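Local coordinates for protein mandalate racemase/muconate lactonizing enzyme (Unidentified, PDB 4E4U) that probably catalyses a racemase- or isomerase-type reaction on a carboxylate substrate not yet known, as a mandelate racemase/muconate lactonizing enzyme relative, at residues W23-L28 with G313-A318; E345-P350 with I368-D373. One frame throughout, in Å; residues are numbered along the deposited sequence.

Two neighbouring contacts, their centres about 10 Å apart, lie at and beside the seam between the capping and barrel domains of an enolase-superfamily chain. Interaction 1 spans the seam, setting the start of a barrel helix, 313-318, against strand 23-28; interaction 2 pairs 345-350 with 368-373 beside it, within the C-terminal region, with Leu370 and Met372 reaching the N-terminal sheet. The two touch directly: Pro314 CG lies 3.5 Å from Val346 CG1 and 3.6 Å from Val347 CG1, Ala318 CB is 3.6 Å from Ile368 CB, and Lys27 NZ approaches Met372 CG at 3.5 Å. The dithiol ligand pocket, lined by Tyr132, Cys151, Glu154, Asn155 and Leu158, draws no residue from either contact.

Interaction 1: W23-L28 with G313-A318; sequences WIFVKL and GPVGAA
The CA of Gly313 sits over one face of the Trp23 indole, 3.6 Å from the centroid of the six-membered ring and only 18° off the ring normal, a CH-pi contact. The closest ring atom is CD2, 3.4 Å from Gly313 CA. With no side chain of its own, the glycine can bring its backbone this near. Trp23 CG stands beside the backbone N and anti to the carbonyl carbon (chi1 -60°), a torsion that carries the indole across the start of the helix. Phe342 and His343 also meet this ring, both with tilted planes.

The apolar side-chain contacts centre on Pro314 and Val315. Pro314 CD approaches Trp23 CZ3 at 3.8 Å, the two side chains crossing at about a right angle. The same CD atom sits 4.2 Å from Phe25 CZ, at the edge of the phenyl ring and near its plane, so the proline serves both aromatics at once. At the next residue, the CG2 branch of Val315 comes obliquely to Phe25 CE1 at 3.6 Å.

In the enolase-superfamily fold, this is a seam between domains: Trp23 and Phe25 project from the middle strand of the three-stranded antiparallel sheet of the capping domain, while 314-325 is a helix of the barrel domain. Short axes of strand and helix cross at 67°.

No hydrogen bond crosses between the segments. Trp23 NE1 lies 3.5 Å from Gly313 N, but both are donors; the indole N-H donates a hydrogen bond to Gly19 O, and the N of Gly313, the N-cap residue, bonds to Glu39 OE2. Glu39 OE1 takes Gly316 N, so a single carboxylate from the adjoining strand 35-40 holds the first turn of the helix.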
loop_
_atom_site.group_PDB
_atom_site.type_symbol
_atom_site.label_atom_id
_atom_site.label_comp_id
_atom_site.label_asym_id
_atom_site.label_seq_id
_atom_site.Cartn_x
_atom_site.Cartn_y
_atom_site.Cartn_z
ATOM N N TRP A 23 39.632 -22.801 6.335
ATOM C CA TRP A 23 39.562 -21.567 5.561
ATOM C C TRP A 23 39.983 -21.849 4.130
ATOM O O TRP A 23 40.957 -22.565 3.888
ATOM C CB TRP A 23 40.454 -20.493 6.183
ATOM C CG TRP A 23 40.064 -20.142 7.589
ATOM C CD1 TRP A 23 38.808 -20.210 8.136
ATOM C CD2 TRP A 23 40.934 -19.691 8.639
ATOM N NE1 TRP A 23 38.846 -19.813 9.455
ATOM C CE2 TRP A 23 40.138 -19.490 9.786
ATOM C CE3 TRP A 23 42.307 -19.430 8.712
ATOM C CZ2 TRP A 23 40.676 -19.055 11.002
ATOM C CZ3 TRP A 23 42.838 -18.988 9.919
ATOM C CH2 TRP A 23 42.025 -18.805 11.044
ATOM N N ILE A 24 39.230 -21.291 3.185
ATOM C CA ILE A 24 39.467 -21.534 1.770
ATOM C C ILE A 24 40.157 -20.336 1.139
ATOM O O ILE A 24 39.534 -19.287 0.956
ATOM C CB ILE A 24 38.142 -21.791 1.022
ATOM C CG1 ILE A 24 37.358 -22.930 1.677
ATOM C CG2 ILE A 24 38.417 -22.098 -0.439
ATOM C CD1 ILE A 24 35.944 -23.087 1.129
ATOM N N PHE A 25 41.435 -20.490 0.797
ATOM C CA PHE A 25 42.191 -19.398 0.190
ATOM C C PHE A 25 42.458 -19.665 -1.280
ATOM O O PHE A 25 42.649 -20.813 -1.686
ATOM C CB PHE A 25 43.533 -19.191 0.907
ATOM C CG PHE A 25 43.402 -18.878 2.371
ATOM C CD1 PHE A 25 42.730 -17.741 2.802
ATOM C CD2 PHE A 25 43.976 -19.713 3.323
ATOM C CE1 PHE A 25 42.620 -17.454 4.156
ATOM C CE2 PHE A 25 43.872 -19.427 4.668
ATOM C CZ PHE A 25 43.189 -18.300 5.089
ATOM N N VAL A 26 42.489 -18.601 -2.073
ATOM C CA VAL A 26 42.926 -18.700 -3.460
ATOM C C VAL A 26 44.069 -17.721 -3.708
ATOM O O VAL A 26 44.070 -16.601 -3.178
ATOM C CB VAL A 26 41.764 -18.433 -4.445
ATOM C CG1 VAL A 26 40.752 -19.572 -4.388
ATOM C CG2 VAL A 26 41.094 -17.088 -4.155
ATOM N N LYS A 27 45.058 -18.160 -4.481
ATOM C CA LYS A 27 46.171 -17.303 -4.877
ATOM C C LYS A 27 46.213 -17.198 -6.394
ATOM O O LYS A 27 46.247 -18.211 -7.093
ATOM C CB LYS A 27 47.498 -17.834 -4.325
ATOM C CG LYS A 27 47.644 -17.661 -2.820
ATOM C CD LYS A 27 48.978 -18.204 -2.297
ATOM C CE LYS A 27 50.172 -17.423 -2.835
ATOM N NZ LYS A 27 51.468 -17.951 -2.341
ATOM N N LEU A 28 46.180 -15.966 -6.897
ATOM C CA LEU A 28 46.241 -15.711 -8.331
ATOM C C LEU A 28 47.582 -15.120 -8.699
ATOM O O LEU A 28 48.162 -14.350 -7.929
ATOM C CB LEU A 28 45.158 -14.717 -8.741
ATOM C CG LEU A 28 43.721 -15.079 -8.385
ATOM C CD1 LEU A 28 42.776 -14.002 -8.894
ATOM C CD2 LEU A 28 43.372 -16.438 -8.974
ATOM N N GLY A 313 38.975 -16.689 7.891
ATOM C CA GLY A 313 40.391 -16.381 8.019
ATOM C C GLY A 313 40.760 -14.912 7.903
ATOM O O GLY A 313 39.903 -14.045 7.705
ATOM N N PRO A 314 42.059 -14.619 8.022
ATOM C CA PRO A 314 42.512 -13.228 8.030
ATOM C C PRO A 314 42.546 -12.590 6.646
ATOM O O PRO A 314 42.669 -11.374 6.553
ATOM C CB PRO A 314 43.930 -13.329 8.606
ATOM C CG PRO A 314 44.377 -14.691 8.200
ATOM C CD PRO A 314 43.157 -15.557 8.307
ATOM N N VAL A 315 42.441 -13.382 5.583
ATOM C CA VAL A 315 42.417 -12.797 4.244
ATOM C C VAL A 315 41.054 -12.147 3.988
ATOM O O VAL A 315 40.978 -10.994 3.556
ATOM C CB VAL A 315 42.784 -13.824 3.154
ATOM C CG1 VAL A 315 42.579 -13.227 1.767
ATOM C CG2 VAL A 315 44.234 -14.299 3.336
ATOM N N GLY A 316 39.978 -12.872 4.273
ATOM C CA GLY A 316 38.653 -12.282 4.219
ATOM C C GLY A 316 38.533 -11.109 5.179
ATOM O O GLY A 316 37.893 -10.107 4.862
ATOM N N ALA A 317 39.153 -11.218 6.353
ATOM C CA ALA A 317 39.143 -10.104 7.302
ATOM C C ALA A 317 39.842 -8.879 6.713
ATOM O O ALA A 317 39.330 -7.754 6.808
ATOM C CB ALA A 317 39.785 -10.510 8.617
ATOM N N ALA A 318 40.997 -9.098 6.089
ATOM C CA ALA A 318 41.717 -8.000 5.451
ATOM C C ALA A 318 40.860 -7.303 4.396
ATOM O O ALA A 318 40.818 -6.074 4.339
ATOM C CB ALA A 318 43.026 -8.483 4.854
#

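Interaction 2: E345-P350 with I368-D373; sequences EVVKTP and IELDMD
Val347 faces Leu370 as a non-hydrogen-bonded antiparallel pair, flanked by two backbone hydrogen bonds. Asp371 N donates to Val346 O at 2.8 Å, nearly straight at the hydrogen (168°) although the donor stands well above the carbonyl plane. Lys348 N reaches Glu369 O at 2.8 Å, almost in line with the C=O bond, and Val347 CA adds a CA-H...O contact to that same oxygen at 3.2 Å. On the buried side, the CG1 branch of Val347 meets Ile368 CG1 at 3.8 Å.

This is a single beta bridge, the smallest piece of sheet, and it ties the loop after helix 341-345 to the segment leading into helix 372-377. Just before that helix, Leu370 touches Phe25 of strand 22-30 and Val37 of strand 35-40.

On the outer side, Lys348 bends at chi2 and chi3, folding its CD over Asp371 CA at 3.9 Å. Its NZ stops 4.6 Å from Asp371 OD2, beyond a salt bridge; water 2 spans the gap, accepting from NZ and donating to OD2. With its CG anti to the backbone N (chi1 -176°), Asp371 extends its carboxylate toward Lys348 and this water. Asp371 is also the N-cap residue, and its OD1 takes weak bonds from Asp373 N and from Val374 N. Water 3 joins the backbones again, accepting from both Thr349 N and Glu369 N.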
loop_
_atom_site.group_PDB
_atom_site.type_symbol
_atom_site.label_atom_id
_atom_site.label_comp_id
_atom_site.label_asym_id
_atom_site.label_seq_id
_atom_site.Cartn_x
_atom_site.Cartn_y
_atom_site.Cartn_z
ATOM N N GLU A 345 49.242 -16.442 12.877
ATOM C CA GLU A 345 50.272 -17.388 12.459
ATOM C C GLU A 345 50.263 -17.644 10.951
ATOM O O GLU A 345 51.309 -17.837 10.332
ATOM C CB GLU A 345 50.113 -18.711 13.206
ATOM C CG GLU A 345 51.324 -19.620 13.069
ATOM C CD GLU A 345 51.135 -20.962 13.742
ATOM O OE1 GLU A 345 50.044 -21.199 14.307
ATOM O OE2 GLU A 345 52.077 -21.782 13.701
ATOM N N VAL A 346 49.076 -17.644 10.357
ATOM C CA VAL A 346 48.940 -18.043 8.963
ATOM C C VAL A 346 49.301 -16.930 7.963
ATOM O O VAL A 346 49.357 -17.168 6.754
ATOM C CB VAL A 346 47.532 -18.622 8.689
ATOM C CG1 VAL A 346 46.509 -17.511 8.506
ATOM C CG2 VAL A 346 47.558 -19.569 7.499
ATOM N N VAL A 347 49.573 -15.725 8.464
ATOM C CA VAL A 347 49.955 -14.616 7.581
ATOM C C VAL A 347 51.329 -14.049 7.936
ATOM O O VAL A 347 51.827 -14.253 9.045
ATOM C CB VAL A 347 48.911 -13.477 7.566
ATOM C CG1 VAL A 347 47.615 -13.937 6.898
ATOM C CG2 VAL A 347 48.667 -12.949 8.977
ATOM N N LYS A 348 51.934 -13.338 6.987
ATOM C CA LYS A 348 53.264 -12.757 7.181
ATOM C C LYS A 348 53.220 -11.562 8.130
ATOM O O LYS A 348 54.097 -11.396 8.976
ATOM C CB LYS A 348 53.862 -12.334 5.838
ATOM C CG LYS A 348 54.022 -13.472 4.831
ATOM C CD LYS A 348 55.112 -14.448 5.239
ATOM C CE LYS A 348 56.502 -13.852 5.041
ATOM N NZ LYS A 348 57.595 -14.788 5.448
ATOM N N THR A 349 52.199 -10.725 7.971
ATOM C CA THR A 349 52.004 -9.553 8.815
ATOM C C THR A 349 50.584 -9.594 9.365
ATOM O O THR A 349 49.629 -9.397 8.629
ATOM C CB THR A 349 52.182 -8.249 8.012
ATOM O OG1 THR A 349 53.520 -8.170 7.506
ATOM C CG2 THR A 349 51.903 -7.031 8.886
ATOM N N PRO A 350 50.437 -9.866 10.667
ATOM C CA PRO A 350 49.090 -9.972 11.244
ATOM C C PRO A 350 48.271 -8.684 11.220
ATOM O O PRO A 350 48.806 -7.576 11.151
ATOM C CB PRO A 350 49.357 -10.391 12.695
ATOM C CG PRO A 350 50.791 -10.093 12.939
ATOM C CD PRO A 350 51.471 -10.296 11.616
ATOM N N ILE A 368 47.659 -7.958 3.070
ATOM C CA ILE A 368 47.703 -9.274 3.696
ATOM C C ILE A 368 48.458 -10.251 2.794
ATOM O O ILE A 368 48.444 -10.109 1.574
ATOM C CB ILE A 368 46.266 -9.797 3.997
ATOM C CG1 ILE A 368 46.266 -10.825 5.129
ATOM C CG2 ILE A 368 45.608 -10.365 2.759
ATOM C CD1 ILE A 368 46.503 -10.205 6.485
ATOM N N GLU A 369 49.138 -11.223 3.395
ATOM C CA GLU A 369 49.867 -12.226 2.626
ATOM C C GLU A 369 49.988 -13.498 3.442
ATOM O O GLU A 369 50.378 -13.452 4.609
ATOM C CB GLU A 369 51.266 -11.717 2.252
ATOM C CG GLU A 369 52.070 -12.678 1.373
ATOM C CD GLU A 369 53.411 -12.109 0.940
ATOM O OE1 GLU A 369 53.762 -10.991 1.370
ATOM O OE2 GLU A 369 54.118 -12.786 0.168
ATOM N N LEU A 370 49.675 -14.635 2.830
ATOM C CA LEU A 370 49.791 -15.910 3.529
ATOM C C LEU A 370 51.242 -16.308 3.753
ATOM O O LEU A 370 52.097 -16.098 2.889
ATOM C CB LEU A 370 49.096 -17.020 2.750
ATOM C CG LEU A 370 47.578 -16.925 2.626
ATOM C CD1 LEU A 370 47.080 -17.964 1.641
ATOM C CD2 LEU A 370 46.905 -17.111 3.981
ATOM N N ASP A 371 51.502 -16.895 4.917
ATOM C CA ASP A 371 52.769 -17.546 5.190
ATOM C C ASP A 371 52.630 -18.969 4.662
ATOM O O ASP A 371 51.972 -19.809 5.281
ATOM C CB ASP A 371 53.049 -17.539 6.697
ATOM C CG ASP A 371 54.406 -18.123 7.047
ATOM O OD1 ASP A 371 54.838 -19.087 6.383
ATOM O OD2 ASP A 371 55.041 -17.613 7.993
ATOM N N MET A 372 53.240 -19.239 3.513
ATOM C CA MET A 372 53.028 -20.514 2.835
ATOM C C MET A 372 53.620 -21.709 3.572
ATOM O O MET A 372 53.140 -22.830 3.416
ATOM C CB MET A 372 53.526 -20.463 1.389
ATOM C CG MET A 372 52.736 -19.497 0.519
ATOM S SD MET A 372 50.942 -19.665 0.689
ATOM C CE MET A 372 50.687 -21.311 0.036
ATOM N N ASP A 373 54.649 -21.486 4.379
ATOM C CA ASP A 373 55.189 -22.583 5.166
ATOM C C ASP A 373 54.170 -23.036 6.216
ATOM O O ASP A 373 53.979 -24.231 6.433
ATOM C CB ASP A 373 56.518 -22.185 5.803
ATOM C CG ASP A 373 57.603 -21.929 4.772
ATOM O OD1 ASP A 373 57.677 -22.681 3.774
ATOM O OD2 ASP A 373 58.384 -20.977 4.956
HETATM O O HOH W 1 53.653 -16.469 10.386
HETATM O O HOH W 2 57.061 -15.555 8.121
HETATM O O HOH W 3 50.127 -10.277 5.984
#